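Local coordinates for protein porin (Acinetobacter baumannii AB307-0294, PDB 5DL7) that probably forms a channel across the outer membrane as an OprD-family beta-barrel porin, putatively for vanillate trafficking, at residues P143-G148 / E168-D173; K315-Y320 / E351-L356; L372-P377 / L384-R389. All coordinates share one frame; numbering follows the deposited sequence.

Contact 1: residues P143-G148 / E168-D173; sequences PQTYRG and EVRQRD. With C8E ((hydroxyethyloxy)tri(ethyloxy)octane), chain J.
With CG1 of Val169 between its backbone N and carbonyl carbon (chi1 64°), CG2 is left anti to N, and Tyr146 swings its ring beside its own N (chi1 -73°). The methyl sits over one face of the phenol ring, 3.7 Å from Val169 CG2 to the Tyr146 ring centroid, a CH-pi contact offset toward the rim. Just beyond the strand ends, the extended chain of Gln144 reaches the amide of Gln171. NE2 of Gln144 donates to OE1 of Gln171 at 2.9 Å, in the carbonyl plane and on a lone pair; the two amides are 30° apart.

The sheet face opposite Tyr146 and Val169 carries Thr145, Arg170, Arg147 and Glu168. A water bridges Thr145 OG1 and Arg170 NE, while Tyr177 also bonds the hydroxyl and Ile109 O accepts from Arg170 NH2. Arg147 NH1 makes a long salt bridge of 3.8 Å to Glu168 OE1; its NE pairs with Asp126, and its CD rests on a detergent chain. The backbones pair antiparallel, with Arg170 N to Thr145 O at 2.7 Å.

In the porin barrel, strand 145-147 lies between strand 126-131 and the end of strand 159-170. Pro143 and Thr145 touch Leu73 of strand 66-79.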
loop_
_atom_site.group_PDB
_atom_site.type_symbol
_atom_site.label_atom_id
_atom_site.label_comp_id
_atom_site.label_asym_id
_atom_site.label_seq_id
_atom_site.Cartn_x
_atom_site.Cartn_y
_atom_site.Cartn_z
ATOM N N PRO A 143 2.895 0.842 9.789
ATOM C CA PRO A 143 3.519 0.393 8.539
ATOM C C PRO A 143 4.121 -1.000 8.686
ATOM O O PRO A 143 4.648 -1.302 9.719
ATOM C CB PRO A 143 4.710 1.403 8.366
ATOM C CG PRO A 143 4.951 2.025 9.626
ATOM C CD PRO A 143 3.596 1.988 10.389
ATOM N N GLN A 144 4.023 -1.788 7.660
ATOM C CA GLN A 144 4.892 -2.961 7.426
ATOM C C GLN A 144 6.329 -2.529 7.384
ATOM O O GLN A 144 6.665 -1.483 6.789
ATOM C CB GLN A 144 4.414 -3.612 6.183
ATOM C CG GLN A 144 5.023 -4.892 5.858
ATOM C CD GLN A 144 4.607 -5.292 4.415
ATOM O OE1 GLN A 144 4.556 -4.413 3.522
ATOM N NE2 GLN A 144 4.438 -6.536 4.175
ATOM N N THR A 145 7.219 -3.325 8.045
ATOM C CA THR A 145 8.602 -3.027 7.953
ATOM C C THR A 145 9.392 -4.291 7.560
ATOM O O THR A 145 8.939 -5.384 7.715
ATOM C CB THR A 145 9.275 -2.346 9.184
ATOM O OG1 THR A 145 9.343 -3.225 10.304
ATOM C CG2 THR A 145 8.508 -1.016 9.597
ATOM N N TYR A 146 10.601 -4.044 7.086
ATOM C CA TYR A 146 11.544 -5.169 6.691
ATOM C C TYR A 146 12.876 -4.942 7.350
ATOM O O TYR A 146 13.236 -3.815 7.664
ATOM C CB TYR A 146 11.713 -5.199 5.147
ATOM C CG TYR A 146 10.558 -5.708 4.451
ATOM C CD1 TYR A 146 9.506 -4.906 4.081
ATOM C CD2 TYR A 146 10.491 -7.033 4.056
ATOM C CE1 TYR A 146 8.380 -5.369 3.428
ATOM C CE2 TYR A 146 9.419 -7.527 3.354
ATOM C CZ TYR A 146 8.315 -6.668 3.012
ATOM O OH TYR A 146 7.297 -7.234 2.294
ATOM N N ARG A 147 13.666 -6.009 7.571
ATOM C CA ARG A 147 14.972 -5.911 8.124
ATOM C C ARG A 147 15.986 -6.314 7.140
ATOM O O ARG A 147 15.778 -7.280 6.470
ATOM C CB ARG A 147 15.102 -6.913 9.336
ATOM C CG ARG A 147 15.587 -6.207 10.462
ATOM C CD ARG A 147 15.464 -7.090 11.765
ATOM N NE ARG A 147 14.748 -6.347 12.807
ATOM C CZ ARG A 147 14.551 -6.894 14.017
ATOM N NH1 ARG A 147 14.834 -8.198 14.164
ATOM N NH2 ARG A 147 13.984 -6.196 14.978
ATOM N N GLY A 148 16.968 -5.449 6.935
ATOM C CA GLY A 148 18.060 -5.712 5.961
ATOM C C GLY A 148 18.887 -4.497 5.718
ATOM O O GLY A 148 19.189 -3.701 6.647
ATOM N N GLU A 168 13.734 -10.427 6.644
ATOM C CA GLU A 168 12.607 -10.687 7.523
ATOM C C GLU A 168 11.658 -9.501 7.288
ATOM O O GLU A 168 12.140 -8.429 6.884
ATOM C CB GLU A 168 13.085 -10.664 9.015
ATOM C CG GLU A 168 14.159 -11.598 9.306
ATOM C CD GLU A 168 14.437 -11.547 10.816
ATOM O OE1 GLU A 168 15.118 -10.631 11.306
ATOM O OE2 GLU A 168 13.678 -12.298 11.455
ATOM N N VAL A 169 10.435 -9.717 7.673
ATOM C CA VAL A 169 9.351 -8.766 7.556
ATOM C C VAL A 169 8.621 -8.697 8.891
ATOM O O VAL A 169 8.416 -9.756 9.542
ATOM C CB VAL A 169 8.407 -9.146 6.386
ATOM C CG1 VAL A 169 7.684 -10.472 6.563
ATOM C CG2 VAL A 169 7.367 -8.007 6.145
ATOM N N ARG A 170 8.215 -7.473 9.348
ATOM C CA ARG A 170 7.319 -7.439 10.480
ATOM C C ARG A 170 5.987 -6.832 9.981
ATOM O O ARG A 170 5.971 -5.657 9.632
ATOM C CB ARG A 170 7.943 -6.578 11.559
ATOM C CG ARG A 170 7.025 -6.430 12.774
ATOM C CD ARG A 170 7.682 -6.160 14.090
ATOM N NE ARG A 170 8.551 -4.993 14.110
ATOM C CZ ARG A 170 9.377 -4.738 15.101
ATOM N NH1 ARG A 170 9.403 -5.609 16.135
ATOM N NH2 ARG A 170 10.173 -3.673 15.104
ATOM N N GLN A 171 5.004 -7.641 9.954
ATOM C CA GLN A 171 3.692 -7.307 9.359
ATOM C C GLN A 171 3.075 -6.168 10.201
ATOM O O GLN A 171 3.338 -6.003 11.375
ATOM C CB GLN A 171 2.780 -8.424 9.197
ATOM C CG GLN A 171 3.348 -9.641 8.430
ATOM C CD GLN A 171 3.590 -9.296 6.887
ATOM O OE1 GLN A 171 3.661 -8.146 6.491
ATOM N NE2 GLN A 171 4.027 -10.360 6.129
ATOM N N ARG A 172 2.227 -5.446 9.507
ATOM C CA ARG A 172 1.579 -4.297 10.160
ATOM C C ARG A 172 0.899 -4.580 11.491
ATOM O O ARG A 172 0.946 -3.769 12.448
ATOM C CB ARG A 172 0.520 -3.686 9.108
ATOM C CG ARG A 172 -0.502 -4.634 8.702
ATOM C CD ARG A 172 -1.000 -4.302 7.274
ATOM N NE ARG A 172 -2.000 -5.223 6.795
ATOM C CZ ARG A 172 -2.687 -5.088 5.664
ATOM N NH1 ARG A 172 -2.373 -4.109 4.801
ATOM N NH2 ARG A 172 -3.625 -5.982 5.385
ATOM N N ASP A 173 0.248 -5.724 11.572
ATOM C CA ASP A 173 -0.482 -6.180 12.738
ATOM C C ASP A 173 0.283 -7.234 13.603
ATOM O O ASP A 173 -0.317 -7.926 14.368
ATOM C CB ASP A 173 -1.783 -6.865 12.346
ATOM C CG ASP A 173 -1.608 -8.012 11.312
ATOM O OD1 ASP A 173 -0.484 -8.248 10.800
ATOM O OD2 ASP A 173 -2.634 -8.751 11.063
HETATM C C10 C8E J . 20.971 -8.332 6.566
HETATM C C11 C8E J . 20.271 -8.084 7.929
HETATM O O12 C8E J . 20.924 -7.027 8.662
HETATM C C13 C8E J . 20.139 -6.136 9.538
HETATM C C14 C8E J . 19.568 -6.661 10.893
HETATM O O15 C8E J . 19.059 -5.476 11.582
HETATM C C16 C8E J . 18.534 -5.407 12.900
HETATM C C17 C8E J . 18.129 -3.983 13.388
HETATM O O18 C8E J . 19.424 -3.394 13.265
HETATM C C19 C8E J . 19.526 -2.037 13.569
HETATM C C20 C8E J . 20.999 -1.801 13.187
HETATM O O21 C8E J . 21.363 -0.567 13.751
HETATM O O HOH W 1 5.472 -3.345 11.345
HETATM O O HOH W 2 7.946 -2.807 12.416
#

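Contact 2: residues K315-Y320 / E351-L356; sequences KDEKVY and EDIDLL
The Tyr320 ring meets the Glu351 carboxylate obliquely, Tyr320 CE1 lying 4.1 Å from Glu351 OE1 with the planes 63° apart. Tyr284 packs edge-to-face with this ring, and Lys349 makes a cation-pi contact with it. The carboxylate of Asp354 is met from above its plane: Lys315 NZ stands 2.9 Å from Asp354 OD2. The same ammonium group comes over the Asp316 carboxylate, Lys315 NZ being 2.9 Å from Asp316 OD2. Asp352 is approached differently. Lys318 NZ reaches Asp352 OD2 at 2.7 Å on its anti side, tilted 21° from the carboxylate plane.

A bend at the end of the Lys315 chain (chi4 -104°) turns NZ in between the two aspartates. The contact joins the start of strand 318-327 to the end of strand 341-353, neighbouring antiparallel strands of the barrel, where they run into loop. Here Lys318 and Glu351 form an antiparallel hydrogen-bonded pair. Asp352 and Ile353 then both face Phe363, a G1 beta bulge. Past the bulge, Asp354 N donates to Lys315 O at 3.0 Å, and Asp354 OD1 accepts from Leu356 N in an Asx turn. Ile353 lies alongside Glu317, its CG1 against CG and CD and its CD1 near OE2; Asn314 holds OE1.

Asp316 OD2 and Asp354 OD2 are 4.2 Å apart. Lys315 probably offsets their repulsion, and the network would tend to keep all three groups charged.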
loop_
_atom_site.group_PDB
_atom_site.type_symbol
_atom_site.label_atom_id
_atom_site.label_comp_id
_atom_site.label_asym_id
_atom_site.label_seq_id
_atom_site.Cartn_x
_atom_site.Cartn_y
_atom_site.Cartn_z
ATOM N N LYS A 315 -5.678 -13.810 -12.239
ATOM C CA LYS A 315 -5.360 -14.402 -13.541
ATOM C C LYS A 315 -6.458 -13.966 -14.584
ATOM O O LYS A 315 -7.677 -14.091 -14.372
ATOM C CB LYS A 315 -5.266 -15.911 -13.451
ATOM C CG LYS A 315 -4.818 -16.494 -14.785
ATOM C CD LYS A 315 -5.180 -17.788 -15.264
ATOM C CE LYS A 315 -4.730 -18.224 -16.635
ATOM N NZ LYS A 315 -5.730 -18.202 -17.605
ATOM N N ASP A 316 -5.991 -13.405 -15.673
ATOM C CA ASP A 316 -6.761 -12.941 -16.822
ATOM C C ASP A 316 -7.699 -11.806 -16.617
ATOM O O ASP A 316 -8.429 -11.420 -17.541
ATOM C CB ASP A 316 -7.483 -14.070 -17.463
ATOM C CG ASP A 316 -6.449 -15.043 -18.217
ATOM O OD1 ASP A 316 -5.288 -14.806 -18.470
ATOM O OD2 ASP A 316 -7.091 -15.939 -18.750
ATOM N N GLU A 317 -7.642 -11.184 -15.430
ATOM C CA GLU A 317 -8.669 -10.170 -15.106
ATOM C C GLU A 317 -8.399 -8.892 -15.914
ATOM O O GLU A 317 -7.281 -8.374 -15.864
ATOM C CB GLU A 317 -8.557 -9.885 -13.656
ATOM C CG GLU A 317 -9.590 -8.925 -13.106
ATOM C CD GLU A 317 -9.837 -8.915 -11.635
ATOM O OE1 GLU A 317 -9.073 -9.549 -10.869
ATOM O OE2 GLU A 317 -10.867 -8.222 -11.223
ATOM N N LYS A 318 -9.468 -8.449 -16.541
ATOM C CA LYS A 318 -9.520 -7.139 -17.212
ATOM C C LYS A 318 -10.276 -6.226 -16.344
ATOM O O LYS A 318 -11.414 -6.542 -15.903
ATOM C CB LYS A 318 -10.236 -7.255 -18.567
ATOM C CG LYS A 318 -9.422 -8.040 -19.576
ATOM C CD LYS A 318 -10.338 -8.042 -20.828
ATOM C CE LYS A 318 -9.692 -8.791 -21.930
ATOM N NZ LYS A 318 -9.999 -10.220 -21.620
ATOM N N VAL A 319 -9.759 -5.023 -16.090
ATOM C CA VAL A 319 -10.368 -4.075 -15.227
ATOM C C VAL A 319 -10.574 -2.699 -15.868
ATOM O O VAL A 319 -9.633 -2.240 -16.519
ATOM C CB VAL A 319 -9.559 -3.845 -13.925
ATOM C CG1 VAL A 319 -10.266 -2.946 -12.902
ATOM C CG2 VAL A 319 -9.196 -5.149 -13.184
ATOM N N TYR A 320 -11.771 -2.217 -15.707
ATOM C CA TYR A 320 -12.202 -0.887 -16.260
ATOM C C TYR A 320 -12.565 -0.038 -15.101
ATOM O O TYR A 320 -13.431 -0.388 -14.317
ATOM C CB TYR A 320 -13.403 -1.062 -17.220
ATOM C CG TYR A 320 -13.150 -2.102 -18.262
ATOM C CD1 TYR A 320 -13.411 -3.464 -17.932
ATOM C CD2 TYR A 320 -12.690 -1.802 -19.526
ATOM C CE1 TYR A 320 -13.237 -4.431 -18.894
ATOM C CE2 TYR A 320 -12.562 -2.829 -20.521
ATOM C CZ TYR A 320 -12.801 -4.093 -20.127
ATOM O OH TYR A 320 -12.648 -5.184 -21.018
ATOM N N GLU A 351 -13.449 -8.284 -14.916
ATOM C CA GLU A 351 -14.054 -9.425 -15.554
ATOM C C GLU A 351 -13.072 -10.386 -16.082
ATOM O O GLU A 351 -11.898 -10.125 -16.136
ATOM C CB GLU A 351 -14.838 -8.841 -16.791
ATOM C CG GLU A 351 -15.720 -7.839 -16.575
ATOM C CD GLU A 351 -16.393 -7.336 -17.889
ATOM O OE1 GLU A 351 -15.929 -7.531 -19.074
ATOM O OE2 GLU A 351 -17.356 -6.630 -17.664
ATOM N N ASP A 352 -13.566 -11.527 -16.599
ATOM C CA ASP A 352 -12.715 -12.576 -17.178
ATOM C C ASP A 352 -11.788 -13.166 -16.123
ATOM O O ASP A 352 -10.804 -13.823 -16.562
ATOM C CB ASP A 352 -11.960 -12.144 -18.451
ATOM C CG ASP A 352 -12.840 -11.635 -19.616
ATOM O OD1 ASP A 352 -14.039 -12.076 -19.671
ATOM O OD2 ASP A 352 -12.359 -10.766 -20.508
ATOM N N ILE A 353 -12.152 -13.146 -14.880
ATOM C CA ILE A 353 -11.340 -13.740 -13.747
ATOM C C ILE A 353 -11.353 -15.250 -13.858
ATOM O O ILE A 353 -12.415 -15.898 -13.870
ATOM C CB ILE A 353 -11.822 -13.291 -12.468
ATOM C CG1 ILE A 353 -11.714 -11.758 -12.285
ATOM C CG2 ILE A 353 -11.155 -14.062 -11.295
ATOM C CD1 ILE A 353 -12.540 -11.320 -11.120
ATOM N N ASP A 354 -10.093 -15.763 -13.954
ATOM C CA ASP A 354 -9.880 -17.207 -14.025
ATOM C C ASP A 354 -9.275 -17.682 -12.710
ATOM O O ASP A 354 -8.143 -17.375 -12.404
ATOM C CB ASP A 354 -8.971 -17.562 -15.223
ATOM C CG ASP A 354 -8.805 -19.058 -15.467
ATOM O OD1 ASP A 354 -9.131 -19.882 -14.605
ATOM O OD2 ASP A 354 -8.112 -19.345 -16.511
ATOM N N LEU A 355 -10.028 -18.492 -11.976
ATOM C CA LEU A 355 -9.656 -19.030 -10.675
ATOM C C LEU A 355 -9.109 -20.481 -10.806
ATOM O O LEU A 355 -9.103 -21.237 -9.794
ATOM C CB LEU A 355 -10.725 -18.884 -9.627
ATOM C CG LEU A 355 -11.091 -17.421 -9.389
ATOM C CD1 LEU A 355 -12.237 -17.407 -8.417
ATOM C CD2 LEU A 355 -9.942 -16.603 -8.887
ATOM N N LEU A 356 -8.839 -20.854 -12.035
ATOM C CA LEU A 356 -7.966 -22.045 -12.391
ATOM C C LEU A 356 -8.674 -23.378 -12.253
ATOM O O LEU A 356 -8.410 -24.312 -13.049
ATOM C CB LEU A 356 -6.631 -22.151 -11.593
ATOM C CG LEU A 356 -5.721 -20.922 -11.594
ATOM C CD1 LEU A 356 -4.516 -21.187 -10.630
ATOM C CD2 LEU A 356 -5.502 -20.489 -13.032
HETATM O O HOH W 3 -10.163 -15.516 -18.817
#

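Contact 3: residues L372-P377 / L384-R389; sequences LGYKIP and LGMRAR
Ile376 and Leu384 lie side by side and point the same way, with Ile376 CD1 3.7 Å from Leu384 CD2. Met386 brings its methyl to the edge of the Tyr374 ring, CE of Met386 being 4.1 Å from CD2 of Tyr374. Met386 CG lies between its backbone N and carbonyl carbon (chi1 64°), and further bends carry CE to the ring edge. The same methyl makes a looser contact with Ile376 CD1.

Backbone bonds run under these side chains. Tyr374 and Met386 exchange two, Met386 N to Tyr374 O at 2.7 Å and Tyr374 N to Met386 O at 2.9 Å. Leu372 and Ala388 form another such pair. Ile376 N to Leu384 O, 2.9 Å, is the last bond toward the turn. Together they make the beta hairpin of strands 363-375 and 384-395, two neighbouring antiparallel strands of the porin barrel.

In the non-hydrogen-bonded pairs between them the CA atoms are closer, 4.1 Å from Gly373 CA to Arg387 CA. Arg387 lies on the other face of the hairpin, and its CG passes 3.6 Å from Leu372 O. Its extended chain carries the guanidinium to Asp371, which forms a salt bridge with NH2. Arg387 NH1 also sits over the guanidinium of Arg389, whose NH2 bonds Asn412. Farther out, Leu384 and Ala388 pack on strand 406-418. Leu372 and Tyr374 touch Leu341 of strand 341-353.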
loop_
_atom_site.group_PDB
_atom_site.type_symbol
_atom_site.label_atom_id
_atom_site.label_comp_id
_atom_site.label_asym_id
_atom_site.label_seq_id
_atom_site.Cartn_x
_atom_site.Cartn_y
_atom_site.Cartn_z
ATOM N N LEU A 372 -13.918 10.911 1.397
ATOM C CA LEU A 372 -13.964 12.321 1.877
ATOM C C LEU A 372 -12.970 12.538 2.947
ATOM O O LEU A 372 -12.983 11.815 3.919
ATOM C CB LEU A 372 -15.334 12.643 2.379
ATOM C CG LEU A 372 -15.621 14.139 2.529
ATOM C CD1 LEU A 372 -15.552 14.913 1.268
ATOM C CD2 LEU A 372 -16.952 14.243 3.218
ATOM N N GLY A 373 -11.992 13.460 2.715
ATOM C CA GLY A 373 -10.903 13.722 3.689
ATOM C C GLY A 373 -10.800 15.208 3.951
ATOM O O GLY A 373 -11.072 16.052 3.016
ATOM N N TYR A 374 -10.544 15.600 5.211
ATOM C CA TYR A 374 -10.377 16.946 5.594
ATOM C C TYR A 374 -9.182 17.103 6.500
ATOM O O TYR A 374 -9.087 16.358 7.513
ATOM C CB TYR A 374 -11.587 17.487 6.344
ATOM C CG TYR A 374 -11.488 18.915 6.762
ATOM C CD1 TYR A 374 -11.303 19.944 5.822
ATOM C CD2 TYR A 374 -11.567 19.271 8.082
ATOM C CE1 TYR A 374 -11.127 21.239 6.204
ATOM C CE2 TYR A 374 -11.388 20.616 8.423
ATOM C CZ TYR A 374 -11.196 21.545 7.446
ATOM O OH TYR A 374 -11.093 22.813 7.917
ATOM N N LYS A 375 -8.284 17.970 6.073
ATOM C CA LYS A 375 -7.117 18.337 6.927
ATOM C C LYS A 375 -7.118 19.792 7.229
ATOM O O LYS A 375 -7.115 20.588 6.354
ATOM C CB LYS A 375 -5.819 17.997 6.211
ATOM C CG LYS A 375 -5.425 16.599 5.805
ATOM C CD LYS A 375 -3.867 16.705 5.670
ATOM C CE LYS A 375 -3.340 17.959 6.405
ATOM N NZ LYS A 375 -2.038 17.778 7.059
ATOM N N ILE A 376 -7.158 20.128 8.501
ATOM C CA ILE A 376 -7.262 21.476 8.930
ATOM C C ILE A 376 -6.015 22.327 8.444
ATOM O O ILE A 376 -4.934 21.920 8.633
ATOM C CB ILE A 376 -7.406 21.552 10.472
ATOM C CG1 ILE A 376 -8.755 21.051 10.803
ATOM C CG2 ILE A 376 -7.184 22.968 11.025
ATOM C CD1 ILE A 376 -8.988 20.704 12.224
ATOM N N PRO A 377 -6.255 23.462 7.696
ATOM C CA PRO A 377 -5.144 24.052 6.949
ATOM C C PRO A 377 -4.400 25.139 7.813
ATOM O O PRO A 377 -3.237 25.368 7.503
ATOM C CB PRO A 377 -5.849 24.722 5.742
ATOM C CG PRO A 377 -7.198 25.046 6.254
ATOM C CD PRO A 377 -7.539 23.826 7.082
ATOM N N LEU A 384 -4.629 18.376 12.014
ATOM C CA LEU A 384 -5.607 17.431 12.415
ATOM C C LEU A 384 -6.265 17.016 11.092
ATOM O O LEU A 384 -6.502 17.882 10.283
ATOM C CB LEU A 384 -6.627 17.979 13.369
ATOM C CG LEU A 384 -7.792 17.031 13.740
ATOM C CD1 LEU A 384 -7.316 15.909 14.619
ATOM C CD2 LEU A 384 -8.693 17.898 14.564
ATOM N N GLY A 385 -6.444 15.734 10.873
ATOM C CA GLY A 385 -7.042 15.234 9.643
ATOM C C GLY A 385 -8.100 14.249 9.963
ATOM O O GLY A 385 -7.985 13.461 10.961
ATOM N N MET A 386 -9.064 14.115 9.064
ATOM C CA MET A 386 -10.079 13.099 9.264
ATOM C C MET A 386 -10.500 12.555 7.873
ATOM O O MET A 386 -10.390 13.291 6.911
ATOM C CB MET A 386 -11.152 13.718 10.058
ATOM C CG MET A 386 -11.949 14.830 9.581
ATOM S SD MET A 386 -12.413 15.873 11.117
ATOM C CE MET A 386 -11.053 16.966 11.379
ATOM N N ARG A 387 -10.853 11.328 7.801
ATOM C CA ARG A 387 -11.209 10.737 6.540
ATOM C C ARG A 387 -12.259 9.736 6.754
ATOM O O ARG A 387 -12.241 8.977 7.771
ATOM C CB ARG A 387 -9.950 10.194 5.908
ATOM C CG ARG A 387 -10.052 9.737 4.517
ATOM C CD ARG A 387 -8.719 9.126 4.113
ATOM N NE ARG A 387 -8.688 8.814 2.711
ATOM C CZ ARG A 387 -7.602 8.225 2.140
ATOM N NH1 ARG A 387 -6.566 7.796 2.931
ATOM N NH2 ARG A 387 -7.599 7.947 0.845
ATOM N N ALA A 388 -13.116 9.640 5.742
ATOM C CA ALA A 388 -14.109 8.587 5.698
ATOM C C ALA A 388 -14.178 7.964 4.289
ATOM O O ALA A 388 -14.206 8.702 3.296
ATOM C CB ALA A 388 -15.485 9.122 6.065
ATOM N N ARG A 389 -14.033 6.666 4.265
ATOM C CA ARG A 389 -14.021 5.884 3.060
ATOM C C ARG A 389 -15.089 4.822 3.165
ATOM O O ARG A 389 -15.229 4.110 4.174
ATOM C CB ARG A 389 -12.683 5.265 2.825
ATOM C CG ARG A 389 -11.633 6.237 2.276
ATOM C CD ARG A 389 -10.214 5.579 2.212
ATOM N NE ARG A 389 -9.728 5.413 3.565
ATOM C CZ ARG A 389 -8.612 4.717 3.863
ATOM N NH1 ARG A 389 -7.919 4.161 2.828
ATOM N NH2 ARG A 389 -8.135 4.643 5.114
#

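In the fold
From the N terminus, contact 1 comes first. It ties strand 145-147 to the end of strand 159-170 and closes a loop of 19 residues, most of them in strands. Contact 2 follows, closing a longer excursion of 30 residues that takes in most of strands 318-327 and 341-353. Contact 3 is the most local, with six residues between its segments at the turn of one hairpin. The loops lie in series; none nests in or crosses another. Strand 341-353 of contact 2 pairs with strand 363-375 of contact 3, so these two follow one another around the barrel, with their nearest atoms about 17 Å apart. Contact 1 lies about 27 Å from contact 3, between centres.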